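Local coordinates for transaminase (Bacillus megaterium, PDB 5G0A), which probably catalyses PLP-dependent, S-selective transfer of amino groups between amines and keto compounds, as a class-III omega-transaminase, at residues B[238-246]-B[382-390]. Sequence-based numbering, arbitrary orientation.
Sequences VSQGAGSAM and DGYGLLWIV
Met-246 bends at both chi2 (-71°) and chi3 (-70°), and this folds its methyl over one face of the Tyr-384 ring. With CG between its backbone N and carbonyl carbon (chi1 34°), Tyr-384 turns its ring toward the loop, and CZ and CE2 lie nearest the methyl. The pair makes a Met-aromatic contact between a beta hairpin, strands 378-384 and 387-392, and the loop that follows strand 231-236 in this PLP-dependent aminotransferase. Met-246 CE sits 3.9 Å from the Tyr-384 ring centroid, over the face, as a CH-pi contact. SD lies more obliquely, 4.5 Å from the same centroid. The ring also stacks with His-286. At its edge, near the ring plane, Ser-239 CB comes within 3.4 Å of Tyr-384 OH. Val-238 CG2 also touches this hydroxyl, which is buried here without a hydrogen-bond partner in the model. Replacing Tyr-384 by an alanine would probably leave the Met-246 methyl without its aromatic face and open a gap beside Ser-239. Ser-239 OG is held within its own loop, donating to Ala-245 O at 3.0 Å from above the carbonyl plane. Leu-387, whose side chain lies about 9 Å from the bound PLP, brings CD2 loosely toward the same OG. No hydrogen bond joins the two segments, so they meet by van der Waals contact. Arg-442 of the neighbouring strand 440-443 bonds Gly-241 O. Asp-382 crosses the start of the Met-246 chain at a slant, with OD2 3.4 Å from Met-246 CB. Ile-389 CG1 packs 3.9 Å from Met-246 CG, and Ile-389 CG2 rests 3.8 Å from Ser-244 C.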
ATOM      1  N   VAL B 238      -9.062 -26.407  -2.843  1.00 27.53           N
ATOM      2  CA  VAL B 238      -8.489 -27.757  -3.054  1.00 30.59           C
ATOM      3  C   VAL B 238      -8.529 -28.117  -4.529  1.00 31.93           C
ATOM      4  O   VAL B 238      -7.701 -28.883  -5.020  1.00 35.08           O
ATOM      5  CB  VAL B 238      -9.144 -28.873  -2.223  1.00 29.34           C
ATOM      6  CG1 VAL B 238      -9.013 -28.607  -0.732  1.00 32.00           C
ATOM      7  CG2 VAL B 238     -10.587 -29.140  -2.666  1.00 30.07           C
ATOM      8  N   SER B 239      -9.517 -27.588  -5.227  1.00 32.29           N
ATOM      9  CA  SER B 239      -9.560 -27.684  -6.663  1.00 35.11           C
ATOM     10  C   SER B 239      -9.833 -26.273  -7.114  1.00 38.09           C
ATOM     11  O   SER B 239     -10.857 -25.690  -6.731  1.00 39.75           O
ATOM     12  CB  SER B 239     -10.691 -28.625  -7.094  1.00 37.98           C
ATOM     13  OG  SER B 239     -10.810 -28.672  -8.500  1.00 39.68           O
ATOM     14  N   GLN B 240      -8.916 -25.700  -7.891  1.00 36.84           N
ATOM     15  CA  GLN B 240      -9.111 -24.329  -8.374  1.00 36.49           C
ATOM     16  C   GLN B 240     -10.338 -24.328  -9.268  1.00 39.89           C
ATOM     17  O   GLN B 240     -10.375 -25.044 -10.272  1.00 40.69           O
ATOM     18  CB  GLN B 240      -7.850 -23.800  -9.072  1.00 35.28           C
ATOM     19  CG  GLN B 240      -6.758 -23.427  -8.066  1.00 34.77           C
ATOM     20  CD  GLN B 240      -5.416 -23.123  -8.711  1.00 35.54           C
ATOM     21  OE1 GLN B 240      -4.965 -23.835  -9.624  1.00 35.82           O
ATOM     22  NE2 GLN B 240      -4.750 -22.074  -8.219  1.00 32.02           N
ATOM     23  N   GLY B 241     -11.353 -23.558  -8.860  1.00 39.25           N
ATOM     24  CA  GLY B 241     -12.676 -23.580  -9.487  1.00 39.45           C
ATOM     25  C   GLY B 241     -12.659 -22.864 -10.814  1.00 39.85           C
ATOM     26  O   GLY B 241     -12.553 -23.497 -11.868  1.00 43.32           O
ATOM     27  N   ALA B 242     -12.743 -21.538 -10.774  1.00 36.67           N
ATOM     28  CA  ALA B 242     -12.581 -20.733 -11.985  1.00 38.36           C
ATOM     29  C   ALA B 242     -11.231 -21.020 -12.651  1.00 40.76           C
ATOM     30  O   ALA B 242     -11.133 -21.091 -13.889  1.00 41.37           O
ATOM     31  CB  ALA B 242     -12.721 -19.248 -11.663  1.00 35.99           C
ATOM     32  N   GLY B 243     -10.197 -21.214 -11.829  1.00 39.42           N
ATOM     33  CA  GLY B 243      -8.840 -21.504 -12.335  1.00 40.27           C
ATOM     34  C   GLY B 243      -8.707 -22.882 -12.970  1.00 41.56           C
ATOM     35  O   GLY B 243      -7.723 -23.160 -13.677  1.00 37.43           O
ATOM     36  N   SER B 244      -9.680 -23.752 -12.686  1.00 41.21           N
ATOM     37  CA  SER B 244      -9.873 -25.025 -13.420  1.00 39.98           C
ATOM     38  C   SER B 244      -8.686 -25.979 -13.345  1.00 41.47           C
ATOM     39  O   SER B 244      -8.066 -26.295 -14.368  1.00 39.53           O
ATOM     40  CB  SER B 244     -10.235 -24.758 -14.890  1.00 38.61           C
ATOM     41  OG  SER B 244     -11.395 -23.960 -14.987  1.00 39.58           O
ATOM     42  N   ALA B 245      -8.379 -26.435 -12.131  1.00 40.78           N
ATOM     43  CA  ALA B 245      -7.206 -27.274 -11.893  1.00 41.16           C
ATOM     44  C   ALA B 245      -7.404 -28.187 -10.692  1.00 44.04           C
ATOM     45  O   ALA B 245      -8.156 -27.869  -9.766  1.00 45.78           O
ATOM     46  CB  ALA B 245      -5.957 -26.419 -11.726  1.00 42.61           C
ATOM     47  N   MET B 246      -6.738 -29.336 -10.737  1.00 42.52           N
ATOM     48  CA  MET B 246      -6.796 -30.334  -9.682  1.00 42.92           C
ATOM     49  C   MET B 246      -5.370 -30.551  -9.193  1.00 42.61           C
ATOM     50  O   MET B 246      -4.463 -30.722 -10.007  1.00 43.72           O
ATOM     51  CB  MET B 246      -7.347 -31.656 -10.226  1.00 45.40           C
ATOM     52  CG  MET B 246      -8.850 -31.680 -10.444  1.00 46.61           C
ATOM     53  SD  MET B 246      -9.748 -31.698  -8.882  1.00 50.54           S
ATOM     54  CE  MET B 246      -9.383 -33.343  -8.250  1.00 43.76           C
ATOM     55  N   ASP B 382     -10.018 -35.072 -14.879  1.00 37.69           N
ATOM     56  CA  ASP B 382      -9.877 -35.336 -13.475  1.00 36.92           C
ATOM     57  C   ASP B 382     -11.052 -34.659 -12.773  1.00 34.60           C
ATOM     58  O   ASP B 382     -11.682 -33.758 -13.330  1.00 34.71           O
ATOM     59  CB  ASP B 382      -8.542 -34.764 -12.993  1.00 39.97           C
ATOM     60  CG  ASP B 382      -8.048 -35.405 -11.715  1.00 43.32           C
ATOM     61  OD1 ASP B 382      -8.677 -36.367 -11.227  1.00 45.18           O
ATOM     62  OD2 ASP B 382      -7.014 -34.932 -11.195  1.00 45.53           O
ATOM     63  N   GLY B 383     -11.335 -35.091 -11.557  1.00 33.97           N
ATOM     64  CA  GLY B 383     -12.496 -34.568 -10.836  1.00 32.75           C
ATOM     65  C   GLY B 383     -13.059 -35.545  -9.852  1.00 31.79           C
ATOM     66  O   GLY B 383     -12.388 -36.501  -9.463  1.00 34.80           O
ATOM     67  N   TYR B 384     -14.295 -35.271  -9.428  1.00 29.81           N
ATOM     68  CA  TYR B 384     -15.023 -36.023  -8.422  1.00 31.15           C
ATOM     69  C   TYR B 384     -16.418 -35.412  -8.284  1.00 32.67           C
ATOM     70  O   TYR B 384     -16.620 -34.248  -8.639  1.00 32.80           O
ATOM     71  CB  TYR B 384     -14.292 -36.076  -7.063  1.00 30.59           C
ATOM     72  CG  TYR B 384     -13.478 -34.851  -6.639  1.00 33.96           C
ATOM     73  CD1 TYR B 384     -13.768 -33.573  -7.117  1.00 35.16           C
ATOM     74  CD2 TYR B 384     -12.438 -34.988  -5.716  1.00 33.72           C
ATOM     75  CE1 TYR B 384     -13.019 -32.467  -6.710  1.00 37.62           C
ATOM     76  CE2 TYR B 384     -11.698 -33.890  -5.296  1.00 38.50           C
ATOM     77  CZ  TYR B 384     -12.003 -32.636  -5.788  1.00 38.26           C
ATOM     78  OH  TYR B 384     -11.263 -31.545  -5.377  1.00 41.30           O
ATOM     79  N   GLY B 385     -17.379 -36.197  -7.803  1.00 30.43           N
ATOM     80  CA  GLY B 385     -18.752 -35.693  -7.614  1.00 29.38           C
ATOM     81  C   GLY B 385     -19.278 -35.034  -8.869  1.00 28.32           C
ATOM     82  O   GLY B 385     -19.248 -35.630  -9.948  1.00 30.09           O
ATOM     83  N   LEU B 386     -19.773 -33.796  -8.735  1.00 27.74           N
ATOM     84  CA  LEU B 386     -20.203 -33.020  -9.892  1.00 28.42           C
ATOM     85  C   LEU B 386     -19.264 -31.831 -10.188  1.00 28.38           C
ATOM     86  O   LEU B 386     -19.711 -30.695 -10.402  1.00 27.70           O
ATOM     87  CB  LEU B 386     -21.647 -32.521  -9.687  1.00 29.57           C
ATOM     88  CG  LEU B 386     -22.807 -33.496  -9.985  1.00 30.77           C
ATOM     89  CD1 LEU B 386     -22.822 -33.933 -11.442  1.00 31.80           C
ATOM     90  CD2 LEU B 386     -22.794 -34.699  -9.041  1.00 31.03           C
ATOM     91  N   LEU B 387     -17.961 -32.098 -10.218  1.00 28.73           N
ATOM     92  CA  LEU B 387     -16.983 -31.078 -10.577  1.00 31.44           C
ATOM     93  C   LEU B 387     -15.859 -31.742 -11.380  1.00 32.36           C
ATOM     94  O   LEU B 387     -15.048 -32.492 -10.826  1.00 31.06           O
ATOM     95  CB  LEU B 387     -16.423 -30.401  -9.315  1.00 29.63           C
ATOM     96  CG  LEU B 387     -15.471 -29.200  -9.534  1.00 31.82           C
ATOM     97  CD1 LEU B 387     -16.161 -28.039 -10.252  1.00 32.39           C
ATOM     98  CD2 LEU B 387     -14.897 -28.746  -8.206  1.00 30.28           C
ATOM     99  N   TRP B 388     -15.830 -31.475 -12.678  1.00 33.05           N
ATOM    100  CA  TRP B 388     -14.896 -32.164 -13.571  1.00 37.68           C
ATOM    101  C   TRP B 388     -14.103 -31.174 -14.409  1.00 39.45           C
ATOM    102  O   TRP B 388     -14.641 -30.175 -14.893  1.00 39.81           O
ATOM    103  CB  TRP B 388     -15.633 -33.235 -14.423  1.00 35.09           C
ATOM    104  CG  TRP B 388     -16.124 -34.354 -13.537  1.00 34.88           C
ATOM    105  CD1 TRP B 388     -17.303 -34.408 -12.856  1.00 34.32           C
ATOM    106  CD2 TRP B 388     -15.411 -35.546 -13.195  1.00 34.05           C
ATOM    107  NE1 TRP B 388     -17.363 -35.555 -12.103  1.00 33.45           N
ATOM    108  CE2 TRP B 388     -16.216 -36.274 -12.303  1.00 33.79           C
ATOM    109  CE3 TRP B 388     -14.170 -36.075 -13.571  1.00 36.32           C
ATOM    110  CZ2 TRP B 388     -15.820 -37.500 -11.773  1.00 34.43           C
ATOM    111  CZ3 TRP B 388     -13.776 -37.281 -13.038  1.00 37.00           C
ATOM    112  CH2 TRP B 388     -14.594 -37.983 -12.157  1.00 34.65           C
ATOM    113  N   ILE B 389     -12.801 -31.427 -14.528  1.00 38.83           N
ATOM    114  CA  ILE B 389     -11.986 -30.703 -15.480  1.00 36.86           C
ATOM    115  C   ILE B 389     -11.660 -31.659 -16.612  1.00 35.50           C
ATOM    116  O   ILE B 389     -11.435 -32.840 -16.367  1.00 35.89           O
ATOM    117  CB  ILE B 389     -10.647 -30.196 -14.888  1.00 41.06           C
ATOM    118  CG1 ILE B 389      -9.871 -31.338 -14.228  1.00 44.06           C
ATOM    119  CG2 ILE B 389     -10.865 -29.036 -13.926  1.00 43.55           C
ATOM    120  CD1 ILE B 389      -8.383 -31.298 -14.511  1.00 48.62           C
ATOM    121  N   VAL B 390     -11.659 -31.138 -17.832  1.00 33.53           N
ATOM    122  CA  VAL B 390     -11.226 -31.880 -19.009  1.00 34.71           C
ATOM    123  C   VAL B 390     -10.222 -31.000 -19.742  1.00 37.80           C
ATOM    124  O   VAL B 390     -10.559 -29.902 -20.225  1.00 35.99           O
ATOM    125  CB  VAL B 390     -12.395 -32.233 -19.965  1.00 35.04           C
ATOM    126  CG1 VAL B 390     -11.884 -33.051 -21.155  1.00 36.54           C
ATOM    127  CG2 VAL B 390     -13.506 -32.991 -19.242  1.00 35.29           C
TER